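PDB 3HP0: bacillaene synthase dehydratase PksH from Bacillus subtilis, which catalyses the dehydration of a carrier-tethered (S)-3-hydroxy-3-methylglutaryl group to a 3-methylglutaconyl group during synthesis of the antibiotic bacillaene. Local coordinates for residues A[91-96]-A[145-150]; A[103-108]-A[117-122]; A[150-155]-A[218-223]. One frame throughout, in Å; residues are numbered along the deposited sequence.

Interaction 1 of 3, residues A[91-96]-A[145-150]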
loop_
_atom_site.group_PDB
_atom_site.type_symbol
_atom_site.label_atom_id
_atom_site.label_comp_id
_atom_site.label_asym_id
_atom_site.label_seq_id
_atom_site.Cartn_x
_atom_site.Cartn_y
_atom_site.Cartn_z
ATOM N N ASP A 91 -2.850 -6.567 7.955
ATOM C CA ASP A 91 -4.272 -6.544 8.288
ATOM C C ASP A 91 -4.944 -5.262 7.836
ATOM O O ASP A 91 -6.121 -5.266 7.492
ATOM C CB ASP A 91 -4.480 -6.744 9.788
ATOM C CG ASP A 91 -4.201 -8.163 10.212
ATOM O OD1 ASP A 91 -4.615 -9.081 9.474
ATOM O OD2 ASP A 91 -3.574 -8.362 11.272
ATOM N N LEU A 92 -4.187 -4.172 7.845
ATOM C CA LEU A 92 -4.688 -2.882 7.390
ATOM C C LEU A 92 -4.999 -3.002 5.895
ATOM O O LEU A 92 -6.097 -2.658 5.443
ATOM C CB LEU A 92 -3.630 -1.812 7.613
ATOM C CG LEU A 92 -3.832 -0.433 6.986
ATOM C CD1 LEU A 92 -5.180 0.151 7.381
ATOM C CD2 LEU A 92 -2.691 0.463 7.433
ATOM N N TRP A 93 -4.039 -3.510 5.130
ATOM C CA TRP A 93 -4.247 -3.668 3.701
ATOM C C TRP A 93 -5.409 -4.616 3.453
ATOM O O TRP A 93 -6.150 -4.454 2.484
ATOM C CB TRP A 93 -2.979 -4.189 3.022
ATOM C CG TRP A 93 -1.874 -3.163 2.961
ATOM C CD1 TRP A 93 -2.008 -1.810 3.080
ATOM C CD2 TRP A 93 -0.484 -3.410 2.733
ATOM N NE1 TRP A 93 -0.786 -1.197 2.941
ATOM C CE2 TRP A 93 0.168 -2.156 2.727
ATOM C CE3 TRP A 93 0.278 -4.570 2.536
ATOM C CZ2 TRP A 93 1.550 -2.027 2.531
ATOM C CZ3 TRP A 93 1.650 -4.445 2.343
ATOM C CH2 TRP A 93 2.272 -3.181 2.342
HETATM N N MSE A 94 -5.575 -5.599 4.338
HETATM C CA MSE A 94 -6.679 -6.550 4.201
HETATM C C MSE A 94 -8.006 -5.849 4.469
HETATM O O MSE A 94 -9.004 -6.110 3.807
HETATM C CB MSE A 94 -6.531 -7.713 5.179
HETATM C CG MSE A 94 -5.401 -8.666 4.856
HETATM SE SE MSE A 94 -5.700 -10.422 5.653
HETATM C CE MSE A 94 -6.778 -11.182 4.230
ATOM N N LYS A 95 -7.998 -4.949 5.443
ATOM C CA LYS A 95 -9.191 -4.203 5.827
ATOM C C LYS A 95 -9.676 -3.390 4.620
ATOM O O LYS A 95 -10.874 -3.349 4.318
ATOM C CB LYS A 95 -8.855 -3.266 6.993
ATOM C CG LYS A 95 -10.008 -2.936 7.924
ATOM C CD LYS A 95 -10.360 -4.143 8.783
ATOM C CE LYS A 95 -11.041 -3.728 10.089
ATOM N NZ LYS A 95 -11.266 -4.889 11.017
ATOM N N LEU A 96 -8.734 -2.739 3.941
ATOM C CA LEU A 96 -9.053 -1.944 2.768
ATOM C C LEU A 96 -9.824 -2.772 1.759
ATOM O O LEU A 96 -10.723 -2.261 1.097
ATOM C CB LEU A 96 -7.773 -1.420 2.118
ATOM C CG LEU A 96 -7.171 -0.082 2.553
ATOM C CD1 LEU A 96 -7.793 0.443 3.831
ATOM C CD2 LEU A 96 -5.683 -0.280 2.706
ATOM N N ALA A 145 7.481 -9.262 0.307
ATOM C CA ALA A 145 6.630 -10.350 0.770
ATOM C C ALA A 145 5.229 -9.931 1.216
ATOM O O ALA A 145 4.260 -10.615 0.914
ATOM C CB ALA A 145 7.332 -11.097 1.901
ATOM N N CYS A 146 5.114 -8.827 1.945
ATOM C CA CYS A 146 3.801 -8.402 2.409
ATOM C C CYS A 146 2.963 -7.834 1.264
ATOM O O CYS A 146 1.748 -8.031 1.198
ATOM C CB CYS A 146 3.944 -7.361 3.523
ATOM S SG CYS A 146 4.898 -7.919 4.985
ATOM N N VAL A 147 3.629 -7.149 0.345
ATOM C CA VAL A 147 2.970 -6.531 -0.799
ATOM C C VAL A 147 2.495 -7.507 -1.867
ATOM O O VAL A 147 1.375 -7.398 -2.379
ATOM C CB VAL A 147 3.930 -5.503 -1.486
ATOM C CG1 VAL A 147 3.297 -4.951 -2.754
ATOM C CG2 VAL A 147 4.267 -4.380 -0.519
ATOM N N LEU A 148 3.356 -8.465 -2.189
ATOM C CA LEU A 148 3.108 -9.437 -3.258
ATOM C C LEU A 148 1.751 -10.105 -3.396
ATOM O O LEU A 148 1.251 -10.223 -4.512
ATOM C CB LEU A 148 4.209 -10.516 -3.253
ATOM C CG LEU A 148 5.624 -9.995 -3.564
ATOM C CD1 LEU A 148 6.662 -11.111 -3.434
ATOM C CD2 LEU A 148 5.654 -9.417 -4.971
ATOM N N PRO A 149 1.139 -10.570 -2.285
ATOM C CA PRO A 149 -0.175 -11.222 -2.413
ATOM C C PRO A 149 -1.245 -10.268 -2.957
ATOM O O PRO A 149 -2.102 -10.656 -3.757
ATOM C CB PRO A 149 -0.472 -11.707 -0.994
ATOM C CG PRO A 149 0.912 -11.925 -0.418
ATOM C CD PRO A 149 1.663 -10.704 -0.915
ATOM N N PHE A 150 -1.185 -9.019 -2.515
ATOM C CA PHE A 150 -2.123 -7.991 -2.975
ATOM C C PHE A 150 -1.814 -7.622 -4.441
ATOM O O PHE A 150 -2.723 -7.503 -5.267
ATOM C CB PHE A 150 -2.009 -6.752 -2.077
ATOM C CG PHE A 150 -2.420 -6.997 -0.645
ATOM C CD1 PHE A 150 -3.767 -6.962 -0.275
ATOM C CD2 PHE A 150 -1.465 -7.307 0.326
ATOM C CE1 PHE A 150 -4.154 -7.230 1.029
ATOM C CE2 PHE A 150 -1.845 -7.579 1.646
ATOM C CZ PHE A 150 -3.190 -7.539 1.994
#
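Trp93, on the helix 87-98, carries most of this contact and meets Phe150, Cys146 and Val147. Its CB sits over one face of the Phe150 ring, offset toward the rim. Trp93 CB lies 3.5 Å from Phe150 CZ and makes a CH-pi contact with that face. Beyond CB the indole stands edge-on to the same face. The planes of the two rings are at 81°, so the pair is T-shaped. With CG beside the backbone N of Trp93 (chi1 -71°), the six-membered ring is carried on toward the turn at 145-147. There Trp93 CZ3 comes 3.8 Å from Cys146 O, which lies at the indole edge near its plane. Trp93 CZ3 is also 3.9 Å from Cys146 CB. At the far corner of the ring, Trp93 CH2 meets the CG2 branch of Val147 at 3.7 Å, obliquely. Met94 follows, a selenomethionine in this crystal. Its CG approaches the Phe150 ring edge in the ring plane, 3.8 Å from Phe150 CZ. Phe150 is thus met on a face by one residue and at the edge by the next. Phe118 adds a further edge-to-face partner for Trp93. Val147 places the contact near the active site, its side chain about 7 Å from that of the catalytic Glu137. The chemistry is apolar and aromatic, so shape and ring orientation, rather than polar bonds, set the fit between helix 87-98 and the segment 145-150.

Interaction 2 of 3, residues A[103-108]-A[117-122]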
loop_
_atom_site.group_PDB
_atom_site.type_symbol
_atom_site.label_atom_id
_atom_site.label_comp_id
_atom_site.label_asym_id
_atom_site.label_seq_id
_atom_site.Cartn_x
_atom_site.Cartn_y
_atom_site.Cartn_z
ATOM N N THR A 103 -12.767 1.350 -1.133
ATOM C CA THR A 103 -11.528 2.071 -0.892
ATOM C C THR A 103 -10.887 2.440 -2.217
ATOM O O THR A 103 -10.954 1.679 -3.180
ATOM C CB THR A 103 -10.553 1.253 -0.007
ATOM O OG1 THR A 103 -10.206 0.031 -0.660
ATOM C CG2 THR A 103 -11.215 0.935 1.339
ATOM N N ILE A 104 -10.283 3.623 -2.254
ATOM C CA ILE A 104 -9.657 4.138 -3.465
ATOM C C ILE A 104 -8.297 4.754 -3.225
ATOM O O ILE A 104 -8.119 5.538 -2.301
ATOM C CB ILE A 104 -10.493 5.269 -4.128
ATOM C CG1 ILE A 104 -11.941 4.840 -4.315
ATOM C CG2 ILE A 104 -9.880 5.644 -5.479
ATOM C CD1 ILE A 104 -12.792 5.935 -4.913
ATOM N N SER A 105 -7.353 4.402 -4.089
ATOM C CA SER A 105 -6.010 4.957 -4.044
ATOM C C SER A 105 -5.965 6.051 -5.098
ATOM O O SER A 105 -6.473 5.879 -6.220
ATOM C CB SER A 105 -4.958 3.911 -4.414
ATOM O OG SER A 105 -4.642 3.096 -3.312
ATOM N N HIS A 106 -5.369 7.175 -4.734
ATOM C CA HIS A 106 -5.224 8.283 -5.663
ATOM C C HIS A 106 -3.722 8.502 -5.702
ATOM O O HIS A 106 -3.137 9.071 -4.778
ATOM C CB HIS A 106 -5.962 9.515 -5.147
ATOM C CG HIS A 106 -5.875 10.690 -6.065
ATOM N ND1 HIS A 106 -5.748 10.554 -7.429
ATOM C CD2 HIS A 106 -5.903 12.020 -5.819
ATOM C CE1 HIS A 106 -5.698 11.750 -7.985
ATOM N NE2 HIS A 106 -5.791 12.657 -7.030
ATOM N N VAL A 107 -3.104 8.033 -6.779
ATOM C CA VAL A 107 -1.664 8.102 -6.924
ATOM C C VAL A 107 -1.082 9.129 -7.884
ATOM O O VAL A 107 -1.563 9.308 -9.006
ATOM C CB VAL A 107 -1.099 6.720 -7.337
ATOM C CG1 VAL A 107 -0.045 6.282 -6.352
ATOM C CG2 VAL A 107 -2.213 5.692 -7.405
ATOM N N ARG A 108 -0.019 9.777 -7.423
ATOM C CA ARG A 108 0.726 10.761 -8.202
ATOM C C ARG A 108 2.192 10.542 -7.804
ATOM O O ARG A 108 2.499 10.429 -6.618
ATOM C CB ARG A 108 0.356 12.196 -7.811
ATOM C CG ARG A 108 -1.109 12.609 -7.845
ATOM C CD ARG A 108 -1.239 13.917 -7.049
ATOM N NE ARG A 108 -2.520 14.605 -7.199
ATOM C CZ ARG A 108 -2.868 15.330 -8.261
ATOM N NH1 ARG A 108 -2.030 15.470 -9.284
ATOM N NH2 ARG A 108 -4.057 15.924 -8.299
ATOM N N GLY A 117 1.696 -1.646 -1.632
ATOM C CA GLY A 117 0.766 -2.434 -0.848
ATOM C C GLY A 117 -0.570 -1.705 -0.852
ATOM O O GLY A 117 -1.595 -2.251 -1.269
ATOM N N PHE A 118 -0.543 -0.451 -0.406
ATOM C CA PHE A 118 -1.735 0.391 -0.358
ATOM C C PHE A 118 -2.515 0.443 -1.679
ATOM O O PHE A 118 -3.709 0.167 -1.703
ATOM C CB PHE A 118 -1.351 1.819 0.065
ATOM C CG PHE A 118 -1.078 1.961 1.532
ATOM C CD1 PHE A 118 -2.129 2.045 2.439
ATOM C CD2 PHE A 118 0.233 1.988 2.020
ATOM C CE1 PHE A 118 -1.889 2.151 3.814
ATOM C CE2 PHE A 118 0.486 2.094 3.403
ATOM C CZ PHE A 118 -0.584 2.173 4.297
ATOM N N VAL A 119 -1.842 0.791 -2.770
ATOM C CA VAL A 119 -2.503 0.893 -4.066
ATOM C C VAL A 119 -3.121 -0.421 -4.543
ATOM O O VAL A 119 -4.216 -0.434 -5.113
ATOM C CB VAL A 119 -1.524 1.413 -5.146
ATOM C CG1 VAL A 119 -2.186 1.388 -6.502
ATOM C CG2 VAL A 119 -1.071 2.842 -4.804
ATOM N N SER A 120 -2.416 -1.520 -4.302
ATOM C CA SER A 120 -2.875 -2.834 -4.711
ATOM C C SER A 120 -4.085 -3.280 -3.912
ATOM O O SER A 120 -5.003 -3.891 -4.462
ATOM C CB SER A 120 -1.767 -3.872 -4.515
ATOM O OG SER A 120 -0.575 -3.501 -5.181
ATOM N N ALA A 121 -4.065 -2.978 -2.613
ATOM C CA ALA A 121 -5.128 -3.370 -1.700
ATOM C C ALA A 121 -6.449 -2.628 -1.865
ATOM O O ALA A 121 -7.518 -3.220 -1.658
ATOM C CB ALA A 121 -4.642 -3.221 -0.266
ATOM N N THR A 122 -6.389 -1.343 -2.226
ATOM C CA THR A 122 -7.604 -0.570 -2.380
ATOM C C THR A 122 -8.484 -1.203 -3.442
ATOM O O THR A 122 -7.986 -1.849 -4.366
ATOM C CB THR A 122 -7.303 0.927 -2.730
ATOM O OG1 THR A 122 -6.598 1.037 -3.979
ATOM C CG2 THR A 122 -6.462 1.560 -1.611
#
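This is a buried packing of a strand against a helix, with one pair of hydroxyls bonded at its middle. The strand 102-107 belongs to the mixed sheet of the crotonase fold, and the helix 115-121 lies across it. The axes of the short segments come within 7.5 Å, with their directions at 132°. Ser105 OG and Thr122 OG1 form the hydrogen bond, 2.9 Å long. Thr122 has just left the helix, and its OG1 also lies 3.0 Å from Val119 O, a second possible acceptor for its proton. Its torsion (chi1 62°) sets OG1 between the backbone N and the carbonyl carbon, from where it can face both the strand and the last helical turn. The Ser105 hydroxyl also packs close over the helix backbone, with OG 3.2 Å from Val119 CA. Two residues along, Val107 and Val119 meet tip to tip, Val107 CG1 being 3.9 Å from Val119 CG2. At the other end Thr103 OG1 rests 3.2 Å from Thr122 CA, but its hydrogen bond goes to Leu96 O. The polar groups here are therefore buried but paired. Strand 102-107 lies between strands 53-57 and 124-127 in the sheet. Ala125 on the latter touches both Ser105 and Val119. Phe118 turns away from the strand segment to meet Trp93 and Phe22, while Ser120 and Ala121 pack on Phe150 of the helix 148-155.

Interaction 3 of 3, residues A[150-155]-A[218-223]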
loop_
_atom_site.group_PDB
_atom_site.type_symbol
_atom_site.label_atom_id
_atom_site.label_comp_id
_atom_site.label_asym_id
_atom_site.label_seq_id
_atom_site.Cartn_x
_atom_site.Cartn_y
_atom_site.Cartn_z
ATOM N N PHE A 150 -1.185 -9.019 -2.515
ATOM C CA PHE A 150 -2.123 -7.991 -2.975
ATOM C C PHE A 150 -1.814 -7.622 -4.441
ATOM O O PHE A 150 -2.723 -7.503 -5.267
ATOM C CB PHE A 150 -2.009 -6.752 -2.077
ATOM C CG PHE A 150 -2.420 -6.997 -0.645
ATOM C CD1 PHE A 150 -3.767 -6.962 -0.275
ATOM C CD2 PHE A 150 -1.465 -7.307 0.326
ATOM C CE1 PHE A 150 -4.154 -7.230 1.029
ATOM C CE2 PHE A 150 -1.845 -7.579 1.646
ATOM C CZ PHE A 150 -3.190 -7.539 1.994
ATOM N N LEU A 151 -0.528 -7.463 -4.755
ATOM C CA LEU A 151 -0.112 -7.123 -6.108
ATOM C C LEU A 151 -0.531 -8.235 -7.060
ATOM O O LEU A 151 -1.140 -7.986 -8.112
ATOM C CB LEU A 151 1.415 -6.919 -6.187
ATOM C CG LEU A 151 1.932 -6.489 -7.580
ATOM C CD1 LEU A 151 1.243 -5.189 -8.012
ATOM C CD2 LEU A 151 3.443 -6.284 -7.565
ATOM N N ILE A 152 -0.213 -9.464 -6.673
ATOM C CA ILE A 152 -0.535 -10.633 -7.471
ATOM C C ILE A 152 -2.027 -10.757 -7.734
ATOM O O ILE A 152 -2.438 -11.123 -8.834
ATOM C CB ILE A 152 -0.009 -11.917 -6.785
ATOM C CG1 ILE A 152 1.521 -11.929 -6.883
ATOM C CG2 ILE A 152 -0.681 -13.174 -7.394
ATOM C CD1 ILE A 152 2.175 -13.144 -6.265
ATOM N N ARG A 153 -2.845 -10.454 -6.732
ATOM C CA ARG A 153 -4.285 -10.543 -6.936
ATOM C C ARG A 153 -4.716 -9.585 -8.065
ATOM O O ARG A 153 -5.671 -9.857 -8.788
ATOM C CB ARG A 153 -5.055 -10.206 -5.649
ATOM C CG ARG A 153 -6.566 -10.083 -5.904
ATOM C CD ARG A 153 -7.349 -9.407 -4.775
ATOM N NE ARG A 153 -8.637 -8.925 -5.282
ATOM C CZ ARG A 153 -8.789 -7.840 -6.046
ATOM N NH1 ARG A 153 -7.733 -7.103 -6.386
ATOM N NH2 ARG A 153 -9.990 -7.510 -6.504
ATOM N N ARG A 154 -4.004 -8.475 -8.212
ATOM C CA ARG A 154 -4.335 -7.494 -9.244
ATOM C C ARG A 154 -3.762 -7.747 -10.633
ATOM O O ARG A 154 -4.471 -7.611 -11.626
ATOM C CB ARG A 154 -3.899 -6.085 -8.810
ATOM C CG ARG A 154 -4.990 -5.258 -8.174
ATOM C CD ARG A 154 -4.468 -3.906 -7.726
ATOM N NE ARG A 154 -5.542 -3.092 -7.181
ATOM C CZ ARG A 154 -6.334 -2.302 -7.905
ATOM N NH1 ARG A 154 -6.161 -2.203 -9.221
ATOM N NH2 ARG A 154 -7.331 -1.643 -7.316
ATOM N N ILE A 155 -2.487 -8.124 -10.714
ATOM C CA ILE A 155 -1.859 -8.296 -12.025
ATOM C C ILE A 155 -1.444 -9.691 -12.427
ATOM O O ILE A 155 -0.992 -9.901 -13.541
ATOM C CB ILE A 155 -0.625 -7.397 -12.148
ATOM C CG1 ILE A 155 0.436 -7.824 -11.136
ATOM C CG2 ILE A 155 -1.009 -5.945 -11.883
ATOM C CD1 ILE A 155 1.734 -7.062 -11.288
ATOM N N ASP A 218 -12.645 -15.642 -2.647
ATOM C CA ASP A 218 -11.197 -15.703 -2.812
ATOM C C ASP A 218 -10.388 -15.460 -1.526
ATOM O O ASP A 218 -10.342 -14.339 -1.022
ATOM C CB ASP A 218 -10.793 -14.697 -3.903
ATOM C CG ASP A 218 -9.293 -14.470 -3.970
ATOM O OD1 ASP A 218 -8.537 -15.425 -3.702
ATOM O OD2 ASP A 218 -8.872 -13.338 -4.305
ATOM N N HIS A 219 -9.739 -16.507 -1.019
ATOM C CA HIS A 219 -8.931 -16.415 0.212
ATOM C C HIS A 219 -7.433 -16.251 -0.052
ATOM O O HIS A 219 -6.616 -16.361 0.858
ATOM C CB HIS A 219 -9.128 -17.664 1.089
ATOM C CG HIS A 219 -10.478 -17.760 1.728
ATOM N ND1 HIS A 219 -10.768 -18.682 2.712
ATOM C CD2 HIS A 219 -11.615 -17.051 1.532
ATOM C CE1 HIS A 219 -12.024 -18.535 3.096
ATOM N NE2 HIS A 219 -12.561 -17.551 2.396
ATOM N N GLN A 220 -7.091 -15.994 -1.307
ATOM C CA GLN A 220 -5.713 -15.825 -1.751
ATOM C C GLN A 220 -4.883 -14.961 -0.798
ATOM O O GLN A 220 -3.829 -15.377 -0.336
ATOM C CB GLN A 220 -5.732 -15.191 -3.134
ATOM C CG GLN A 220 -4.442 -15.228 -3.887
ATOM C CD GLN A 220 -4.383 -14.139 -4.945
ATOM O OE1 GLN A 220 -5.348 -13.919 -5.683
ATOM N NE2 GLN A 220 -3.244 -13.450 -5.021
ATOM N N VAL A 221 -5.369 -13.755 -0.513
ATOM C CA VAL A 221 -4.672 -12.833 0.370
ATOM C C VAL A 221 -4.474 -13.353 1.794
ATOM O O VAL A 221 -3.344 -13.382 2.295
ATOM C CB VAL A 221 -5.400 -11.471 0.445
ATOM C CG1 VAL A 221 -4.758 -10.598 1.535
ATOM C CG2 VAL A 221 -5.325 -10.766 -0.912
ATOM N N SER A 222 -5.565 -13.755 2.445
ATOM C CA SER A 222 -5.473 -14.274 3.813
ATOM C C SER A 222 -4.672 -15.584 3.898
ATOM O O SER A 222 -3.907 -15.795 4.836
ATOM C CB SER A 222 -6.878 -14.481 4.404
ATOM O OG SER A 222 -7.623 -15.417 3.647
ATOM N N ARG A 223 -4.837 -16.446 2.904
ATOM C CA ARG A 223 -4.143 -17.724 2.877
ATOM C C ARG A 223 -2.619 -17.591 2.836
ATOM O O ARG A 223 -1.894 -18.478 3.287
ATOM C CB ARG A 223 -4.618 -18.539 1.672
ATOM C CG ARG A 223 -3.906 -19.869 1.516
ATOM C CD ARG A 223 -4.441 -20.664 0.334
ATOM N NE ARG A 223 -5.879 -20.892 0.431
ATOM C CZ ARG A 223 -6.555 -21.741 -0.337
ATOM N NH1 ARG A 223 -5.922 -22.452 -1.267
ATOM N NH2 ARG A 223 -7.869 -21.875 -0.181
#
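The short helix 148-155 lies beside the start of the helix 220-235, with the CA atoms of Phe150 and Val221 6.4 Å apart and those of Arg153 and Gln220 7.5 Å apart. Val221 fills the inner end. Its CG1 branch reaches the Phe150 ring obliquely and is 3.5 Å from both Phe150 CE1 and Phe150 CZ. The two side chains cross at about a right angle. That branch is the one anti to the backbone N of Val221 (chi1 172°). The CG2 branch is more distant, 4.2 Å from Phe150 CD1. Gln220 spans the middle. Its extended chain brings the amide against the helix 148-155 at Ile152 and Arg153. Gln220 NE2 is 3.5 Å from Ile152 CG2, and Gln220 OE1 is 3.7 Å from Arg153 CB. NE2 also lies near Arg153 N, but both are donors, so they do not bond. Across this contact the amide packs on Ile152 CG2 and on the CB and CG of Arg153. Farther out, the extended Arg153 chain passes Asp218. Arg153 NE is 4.5 Å from Asp218 OD2, too long for a salt bridge, so any attraction is probably modest. Around the contact, Gln97 of the helix 87-98 touches Phe150, Arg153 and Val221, and Tyr90 OH bonds to Val221 O. The entry to the second helix is marked by His219 at the N-cap position. Its carbonyl O accepts from both Ser222 OG and Arg223 N. The contact is a helix-to-helix junction in the helical C-terminal part of a crotonase-family chain, away from the catalytic residues.

Interactions 1 and 2 are buried near the middle of the chain, while interaction 3 lies farther out and is partly exposed. Interactions 1 and 3 share Phe150 and the helix 148-155, which therefore packs on helix 87-98 and on helix 220-235. Interaction 2 is nested within the chain loop closed by interaction 1. It touches that contact where Leu96 O meets Thr103 OG1. Arg154 joins 150-155 to 117-122 through the carbonyls of Ser120 and Thr122. The chemistry changes with place: aromatic in interaction 1, hydroxyl pairing with small apolar groups in interaction 2, and apolar to polar outward in interaction 3.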